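Acinetobacter secreted protease CpaA (Acinetobacter nosocomialis M2, PDB 6O38) is a secreted zinc metalloprotease that forms a complex with its chaperone CpaB and is probably exported through the type II secretion system. Local coordinates at residues Leu69-Tyr80 and Leu111-Val119; Ala257-Tyr267 and Pro299-Lys307. One frame throughout, in Å; residues are numbered along the deposited sequence.

Interaction 1 (Leu69-Tyr80 and Leu111-Val119); sequences LEVLKINSGDVY and LTTATMQKV
A114 and T115 meet D78 at a seam between two consecutive StcE-type beta-sandwich domains, where a loop leading into strand 116-121 docks on the type II turn N75-D78. The approach begins at A114, whose N is held by T112 OG1 in an ST turn; A114 CA lies 6.2 Å from D78 CA. T115 carries the polar part, and both oxygens of the D78 carboxylate are used to hold it. Its backbone N donates to D78 OD1 over 3.3 Å in a nearly straight bond (164°), while its hydroxyl OG1 donates to the syn lone pair of D78 OD2 at 2.9 Å. OD2 also accepts the backbone N of N75, on its anti side, so one carboxylate ties the ends of its own turn together and binds the neighbouring loop. N75 ND2 donates to the same T115 OG1 at 3.3 Å, and the amide that supplies it is positioned through OD1, which takes K73 NZ on a lone pair and also bonds S57. The T115 methyl, CG2, points the other way and rests 3.6 Å from Y80 OH. At M116, a selenomethionine, the contact becomes apolar. CG runs anti to the backbone N (chi1 -179°), which sends the chain across to the 69-80 segment; CB passes Y80 CE1, and a bend at chi3 turns the terminal methyl against two leucines. L69 meets it tip to tip, whereas L72 crosses it at about a right angle, its CD2 3.6 Å from M116 CE.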
# COMPACT_ATOMS: atom_id res chain seq x y z
N LEU A 69 16.43 7.60 1.32
CA LEU A 69 15.26 7.52 2.18
C LEU A 69 14.37 8.73 1.98
O LEU A 69 14.83 9.82 1.63
CB LEU A 69 15.68 7.41 3.65
CG LEU A 69 16.67 6.29 4.00
CD1 LEU A 69 16.93 6.26 5.50
CD2 LEU A 69 16.18 4.94 3.50
N GLU A 70 13.07 8.54 2.20
CA GLU A 70 12.12 9.63 1.99
C GLU A 70 12.18 10.66 3.11
O GLU A 70 12.10 11.86 2.86
CB GLU A 70 10.70 9.08 1.83
CG GLU A 70 10.22 9.04 0.39
CD GLU A 70 8.86 8.39 0.24
OE1 GLU A 70 8.16 8.22 1.26
OE2 GLU A 70 8.49 8.04 -0.90
N VAL A 71 12.30 10.20 4.36
CA VAL A 71 12.30 11.09 5.52
C VAL A 71 13.41 10.64 6.47
O VAL A 71 13.66 9.45 6.63
CB VAL A 71 10.93 11.09 6.24
CG1 VAL A 71 10.96 11.99 7.46
CG2 VAL A 71 9.82 11.52 5.29
N LEU A 72 14.08 11.62 7.09
CA LEU A 72 15.06 11.35 8.13
C LEU A 72 14.43 11.62 9.50
O LEU A 72 13.86 12.69 9.72
CB LEU A 72 16.31 12.22 7.96
CG LEU A 72 17.32 11.84 6.89
CD1 LEU A 72 18.73 12.12 7.38
CD2 LEU A 72 17.17 10.39 6.45
N LYS A 73 14.55 10.64 10.40
CA LYS A 73 14.06 10.79 11.76
C LYS A 73 15.16 11.43 12.61
O LYS A 73 16.24 10.86 12.76
CB LYS A 73 13.65 9.43 12.34
CG LYS A 73 12.82 9.51 13.61
CD LYS A 73 12.41 8.13 14.08
CE LYS A 73 11.34 8.19 15.16
NZ LYS A 73 11.82 8.84 16.40
N ILE A 74 14.87 12.61 13.15
CA ILE A 74 15.82 13.35 13.98
C ILE A 74 15.44 13.16 15.44
O ILE A 74 14.32 13.51 15.84
CB ILE A 74 15.85 14.84 13.60
CG1 ILE A 74 16.32 15.02 12.16
CG2 ILE A 74 16.74 15.61 14.56
CD1 ILE A 74 16.39 16.46 11.71
N ASN A 75 16.36 12.61 16.22
CA ASN A 75 16.14 12.37 17.64
C ASN A 75 17.09 13.23 18.47
O ASN A 75 18.00 13.87 17.94
CB ASN A 75 16.33 10.89 17.98
CG ASN A 75 15.35 9.99 17.26
OD1 ASN A 75 14.18 9.90 17.62
ND2 ASN A 75 15.83 9.31 16.22
N SER A 76 16.85 13.23 19.78
CA SER A 76 17.70 13.98 20.69
C SER A 76 19.11 13.38 20.70
O SER A 76 19.28 12.19 20.98
CB SER A 76 17.10 13.97 22.10
OG SER A 76 17.92 14.69 23.01
N GLY A 77 20.10 14.21 20.39
CA GLY A 77 21.48 13.77 20.32
C GLY A 77 22.01 13.56 18.92
O GLY A 77 23.21 13.35 18.75
N ASP A 78 21.14 13.60 17.91
CA ASP A 78 21.57 13.43 16.53
C ASP A 78 22.24 14.70 16.01
O ASP A 78 21.87 15.82 16.37
CB ASP A 78 20.39 13.06 15.64
CG ASP A 78 20.02 11.59 15.73
OD1 ASP A 78 20.91 10.77 16.00
OD2 ASP A 78 18.83 11.26 15.53
N VAL A 79 23.23 14.50 15.14
CA VAL A 79 23.96 15.59 14.50
C VAL A 79 24.09 15.23 13.02
O VAL A 79 24.90 14.38 12.66
CB VAL A 79 25.34 15.83 15.13
CG1 VAL A 79 26.09 16.91 14.36
CG2 VAL A 79 25.19 16.22 16.60
N TYR A 80 23.28 15.87 12.18
CA TYR A 80 23.33 15.66 10.74
C TYR A 80 24.03 16.84 10.08
O TYR A 80 23.79 18.00 10.42
CB TYR A 80 21.92 15.50 10.16
CG TYR A 80 21.20 14.26 10.63
CD1 TYR A 80 21.36 13.05 9.96
CD2 TYR A 80 20.37 14.29 11.74
CE1 TYR A 80 20.71 11.91 10.38
CE2 TYR A 80 19.71 13.16 12.17
CZ TYR A 80 19.88 11.97 11.49
OH TYR A 80 19.23 10.83 11.91
N LEU A 111 29.38 0.01 15.95
CA LEU A 111 28.47 1.11 15.67
C LEU A 111 28.25 1.96 16.91
O LEU A 111 28.25 1.45 18.04
CB LEU A 111 27.12 0.60 15.15
CG LEU A 111 27.15 -0.13 13.80
CD1 LEU A 111 25.73 -0.50 13.38
CD2 LEU A 111 27.83 0.71 12.74
N THR A 112 28.07 3.26 16.70
CA THR A 112 27.77 4.18 17.79
C THR A 112 26.26 4.19 18.03
O THR A 112 25.50 3.39 17.48
CB THR A 112 28.30 5.58 17.47
OG1 THR A 112 27.54 6.14 16.39
CG2 THR A 112 29.77 5.51 17.07
N THR A 113 25.80 5.12 18.87
CA THR A 113 24.38 5.29 19.15
C THR A 113 23.71 6.26 18.19
O THR A 113 22.51 6.54 18.35
CB THR A 113 24.16 5.76 20.59
OG1 THR A 113 24.74 7.06 20.76
CG2 THR A 113 24.81 4.79 21.57
N ALA A 114 24.44 6.79 17.21
CA ALA A 114 23.86 7.70 16.24
C ALA A 114 22.79 7.00 15.42
O ALA A 114 22.93 5.83 15.05
CB ALA A 114 24.94 8.26 15.32
N THR A 115 21.69 7.72 15.15
CA THR A 115 20.58 7.15 14.40
C THR A 115 21.03 6.71 13.01
O THR A 115 20.63 5.64 12.53
CB THR A 115 19.44 8.16 14.30
OG1 THR A 115 18.89 8.38 15.61
CG2 THR A 115 18.34 7.65 13.38
N MSE A 116 21.86 7.50 12.35
CA MSE A 116 22.33 7.16 11.01
C MSE A 116 23.85 7.08 10.95
O MSE A 116 24.55 8.00 11.38
CB MSE A 116 21.81 8.18 9.99
CG MSE A 116 22.24 7.89 8.57
SE MSE A 116 21.09 8.76 7.27
CE MSE A 116 19.41 7.89 7.76
N GLN A 117 24.35 5.97 10.41
CA GLN A 117 25.78 5.74 10.28
C GLN A 117 26.06 5.12 8.92
O GLN A 117 25.16 4.58 8.26
CB GLN A 117 26.31 4.83 11.40
CG GLN A 117 26.01 5.32 12.80
CD GLN A 117 26.55 4.39 13.87
OE1 GLN A 117 27.72 3.99 13.83
NE2 GLN A 117 25.71 4.04 14.83
N LYS A 118 27.32 5.19 8.50
CA LYS A 118 27.75 4.64 7.22
C LYS A 118 28.88 3.65 7.46
O LYS A 118 29.88 3.97 8.11
CB LYS A 118 28.22 5.74 6.27
CG LYS A 118 28.78 5.23 4.95
CD LYS A 118 28.84 6.33 3.91
CE LYS A 118 30.26 6.57 3.44
NZ LYS A 118 30.32 6.93 1.99
N VAL A 119 28.73 2.44 6.92
CA VAL A 119 29.79 1.44 6.90
C VAL A 119 30.37 1.41 5.49
O VAL A 119 29.67 1.04 4.53
CB VAL A 119 29.28 0.06 7.32
CG1 VAL A 119 30.38 -0.98 7.17
CG2 VAL A 119 28.78 0.10 8.76

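Interaction 2 (Ala257-Tyr267 and Pro299-Lys307); sequences ATLTLKTGDQY and PNMTQPTLK
K262 NZ reaches across to the backbone of T302, accepted by its carbonyl O at 3.0 Å, and so joins the type II turn K262-D265 to the loop entering strand 305-310, at the junction of two successive StcE-type beta-sandwich domains. The bond comes from above the carbonyl plane, 51° out of it. The same ammonium forms a salt bridge with D265 within its turn, using the syn lone pair of OD2, and bends at chi3 and chi4 bring NZ back to this oxygen. D265 OD2 is gripped a second time by the backbone N of K262, which meets it from above the carboxylate plane, so the acid both closes the turn and anchors the lysine. A weak bond from NZ to Q303 OE1 adds a third partner; that amide oxygen also accepts T302 OG1, and the lysine's CD and CE lie against the T302 hydroxyl.

Further out, Y267 OH donates to T260 O at 2.7 Å, a bond that fixes the end of the ring beside P304. T258 OG1 bonds D329 and a water that weakly links it to M301 O, while its methyl CG2 lies 3.5 Å from that same carbonyl.

P304 is the apolar centre. Its CD approaches Y267 OH at 3.5 Å, its CB touches A257 CB, and its CG meets a methyl of L259, whose side chain crosses the ring at about a right angle. Lacking an N-H, the proline cannot bond the carbonyl of T258 beside it; P304 CD lies 3.2 Å from T258 O, and the CA-H of Q303 makes a bent contact with the same oxygen.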
# COMPACT_ATOMS: atom_id res chain seq x y z
N ALA A 257 0.66 -18.22 -15.36
CA ALA A 257 -0.03 -17.13 -16.03
C ALA A 257 0.79 -16.59 -17.20
O ALA A 257 1.97 -16.91 -17.37
CB ALA A 257 -0.35 -16.01 -15.04
N THR A 258 0.14 -15.75 -18.00
CA THR A 258 0.76 -15.18 -19.20
C THR A 258 1.70 -14.05 -18.78
O THR A 258 1.26 -12.96 -18.41
CB THR A 258 -0.32 -14.67 -20.16
OG1 THR A 258 -1.20 -15.74 -20.50
CG2 THR A 258 0.32 -14.12 -21.42
N LEU A 259 3.00 -14.33 -18.82
CA LEU A 259 4.01 -13.34 -18.46
C LEU A 259 4.59 -12.68 -19.71
O LEU A 259 5.78 -12.82 -20.03
CB LEU A 259 5.11 -13.99 -17.62
CG LEU A 259 4.64 -14.86 -16.45
CD1 LEU A 259 5.83 -15.48 -15.74
CD2 LEU A 259 3.80 -14.05 -15.48
N THR A 260 3.74 -11.96 -20.43
CA THR A 260 4.16 -11.25 -21.63
C THR A 260 4.66 -9.86 -21.25
O THR A 260 4.01 -9.14 -20.49
CB THR A 260 3.01 -11.15 -22.64
OG1 THR A 260 2.62 -12.46 -23.05
CG2 THR A 260 3.43 -10.34 -23.86
N LEU A 261 5.82 -9.49 -21.79
CA LEU A 261 6.49 -8.24 -21.45
C LEU A 261 6.29 -7.26 -22.61
O LEU A 261 6.97 -7.33 -23.63
CB LEU A 261 7.97 -8.49 -21.19
CG LEU A 261 8.81 -7.31 -20.71
CD1 LEU A 261 8.44 -6.92 -19.29
CD2 LEU A 261 10.29 -7.64 -20.82
N LYS A 262 5.34 -6.34 -22.44
CA LYS A 262 5.02 -5.35 -23.45
C LYS A 262 5.71 -4.02 -23.14
O LYS A 262 6.41 -3.87 -22.14
CB LYS A 262 3.51 -5.17 -23.57
CG LYS A 262 2.74 -6.43 -23.91
CD LYS A 262 1.25 -6.16 -24.00
CE LYS A 262 0.70 -5.64 -22.68
NZ LYS A 262 1.05 -6.53 -21.53
N THR A 263 5.51 -3.05 -24.03
CA THR A 263 6.07 -1.72 -23.84
C THR A 263 5.55 -1.10 -22.54
O THR A 263 4.34 -1.01 -22.33
CB THR A 263 5.71 -0.82 -25.02
OG1 THR A 263 6.06 -1.49 -26.25
CG2 THR A 263 6.47 0.49 -24.94
N GLY A 264 6.47 -0.68 -21.68
CA GLY A 264 6.13 -0.08 -20.41
C GLY A 264 5.79 -1.05 -19.30
O GLY A 264 5.57 -0.61 -18.17
N ASP A 265 5.74 -2.35 -19.59
CA ASP A 265 5.41 -3.33 -18.56
C ASP A 265 6.56 -3.50 -17.57
O ASP A 265 7.72 -3.22 -17.86
CB ASP A 265 5.06 -4.68 -19.19
CG ASP A 265 3.68 -4.70 -19.81
OD1 ASP A 265 2.98 -3.67 -19.74
OD2 ASP A 265 3.29 -5.75 -20.37
N GLN A 266 6.21 -3.98 -16.38
CA GLN A 266 7.18 -4.28 -15.34
C GLN A 266 6.73 -5.49 -14.55
O GLN A 266 5.57 -5.56 -14.12
CB GLN A 266 7.39 -3.08 -14.41
CG GLN A 266 8.48 -3.29 -13.37
CD GLN A 266 8.74 -2.05 -12.53
OE1 GLN A 266 9.25 -1.05 -13.03
NE2 GLN A 266 8.36 -2.11 -11.26
N TYR A 267 7.64 -6.44 -14.35
CA TYR A 267 7.40 -7.62 -13.53
C TYR A 267 8.42 -7.67 -12.41
O TYR A 267 9.58 -7.28 -12.59
CB TYR A 267 7.49 -8.91 -14.36
CG TYR A 267 6.35 -9.12 -15.33
CD1 TYR A 267 6.31 -8.44 -16.55
CD2 TYR A 267 5.32 -10.01 -15.05
CE1 TYR A 267 5.27 -8.64 -17.44
CE2 TYR A 267 4.28 -10.21 -15.93
CZ TYR A 267 4.26 -9.53 -17.13
OH TYR A 267 3.23 -9.72 -18.01
N PRO A 299 -10.16 -9.46 -25.33
CA PRO A 299 -8.91 -9.81 -26.03
C PRO A 299 -8.17 -10.93 -25.33
O PRO A 299 -8.32 -11.17 -24.13
CB PRO A 299 -8.11 -8.50 -25.99
CG PRO A 299 -8.61 -7.80 -24.77
CD PRO A 299 -10.08 -8.13 -24.68
N ASN A 300 -7.36 -11.63 -26.11
CA ASN A 300 -6.52 -12.69 -25.57
C ASN A 300 -5.53 -12.12 -24.57
O ASN A 300 -5.00 -11.02 -24.76
CB ASN A 300 -5.78 -13.42 -26.69
CG ASN A 300 -6.72 -14.16 -27.62
OD1 ASN A 300 -7.81 -14.57 -27.22
ND2 ASN A 300 -6.30 -14.35 -28.87
N MSE A 301 -5.29 -12.86 -23.49
CA MSE A 301 -4.45 -12.39 -22.40
C MSE A 301 -3.02 -12.09 -22.85
O MSE A 301 -2.35 -12.94 -23.43
CB MSE A 301 -4.42 -13.42 -21.27
CG MSE A 301 -5.79 -13.85 -20.78
SE MSE A 301 -6.80 -12.44 -19.88
CE MSE A 301 -5.64 -12.16 -18.34
N THR A 302 -2.57 -10.86 -22.59
CA THR A 302 -1.18 -10.47 -22.79
C THR A 302 -0.52 -10.08 -21.48
O THR A 302 0.56 -9.47 -21.50
CB THR A 302 -1.07 -9.32 -23.79
OG1 THR A 302 -1.80 -8.19 -23.30
CG2 THR A 302 -1.63 -9.73 -25.15
N GLN A 303 -1.13 -10.41 -20.34
CA GLN A 303 -0.61 -10.14 -19.01
C GLN A 303 -1.41 -10.97 -18.01
O GLN A 303 -2.46 -11.51 -18.37
CB GLN A 303 -0.70 -8.64 -18.68
CG GLN A 303 -2.10 -8.05 -18.68
CD GLN A 303 -2.66 -7.87 -20.07
OE1 GLN A 303 -2.07 -7.19 -20.91
NE2 GLN A 303 -3.81 -8.48 -20.33
N PRO A 304 -0.94 -11.13 -16.77
CA PRO A 304 -1.65 -12.03 -15.84
C PRO A 304 -3.07 -11.61 -15.50
O PRO A 304 -3.86 -12.48 -15.10
CB PRO A 304 -0.75 -12.01 -14.59
CG PRO A 304 0.60 -11.70 -15.12
CD PRO A 304 0.37 -10.73 -16.24
N THR A 305 -3.45 -10.34 -15.65
CA THR A 305 -4.76 -9.90 -15.21
C THR A 305 -5.34 -8.87 -16.18
O THR A 305 -4.61 -8.04 -16.74
CB THR A 305 -4.69 -9.28 -13.81
OG1 THR A 305 -3.92 -10.12 -12.95
CG2 THR A 305 -6.09 -9.10 -13.22
N LEU A 306 -6.66 -8.93 -16.36
CA LEU A 306 -7.40 -7.99 -17.18
C LEU A 306 -8.63 -7.54 -16.40
O LEU A 306 -9.37 -8.38 -15.89
CB LEU A 306 -7.81 -8.61 -18.52
CG LEU A 306 -8.88 -7.86 -19.32
CD1 LEU A 306 -8.30 -6.60 -19.95
CD2 LEU A 306 -9.51 -8.76 -20.38
N LYS A 307 -8.84 -6.23 -16.32
CA LYS A 307 -9.98 -5.67 -15.61
C LYS A 307 -10.82 -4.85 -16.58
O LYS A 307 -10.30 -3.98 -17.27
CB LYS A 307 -9.56 -4.82 -14.42
CG LYS A 307 -10.73 -4.42 -13.52
CD LYS A 307 -10.28 -3.76 -12.23
CE LYS A 307 -9.58 -4.75 -11.31
NZ LYS A 307 -9.22 -4.11 -10.02
O HOH W 1 -2.17 -16.26 -22.79

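How the interactions relate
The two interactions show one architectural device used twice along a string of beta-sandwich domains. In each, a type II turn whose last residue is an aspartate receives the loop that opens a strand of the next domain, and a tyrosine two positions after the aspartate backs the joint. The chemistry differs: a threonine hydroxyl bonds the carboxylate in interaction 1, a lysine bridges it to a carbonyl in interaction 2. Their centres lie 42 Å apart and their nearest atoms about 15 Å, on opposite sides of the chain's centre. Neither includes the zinc ligands H498, H502 and H508, but E70 and Q266 each hydrogen-bond the chaperone CpaB.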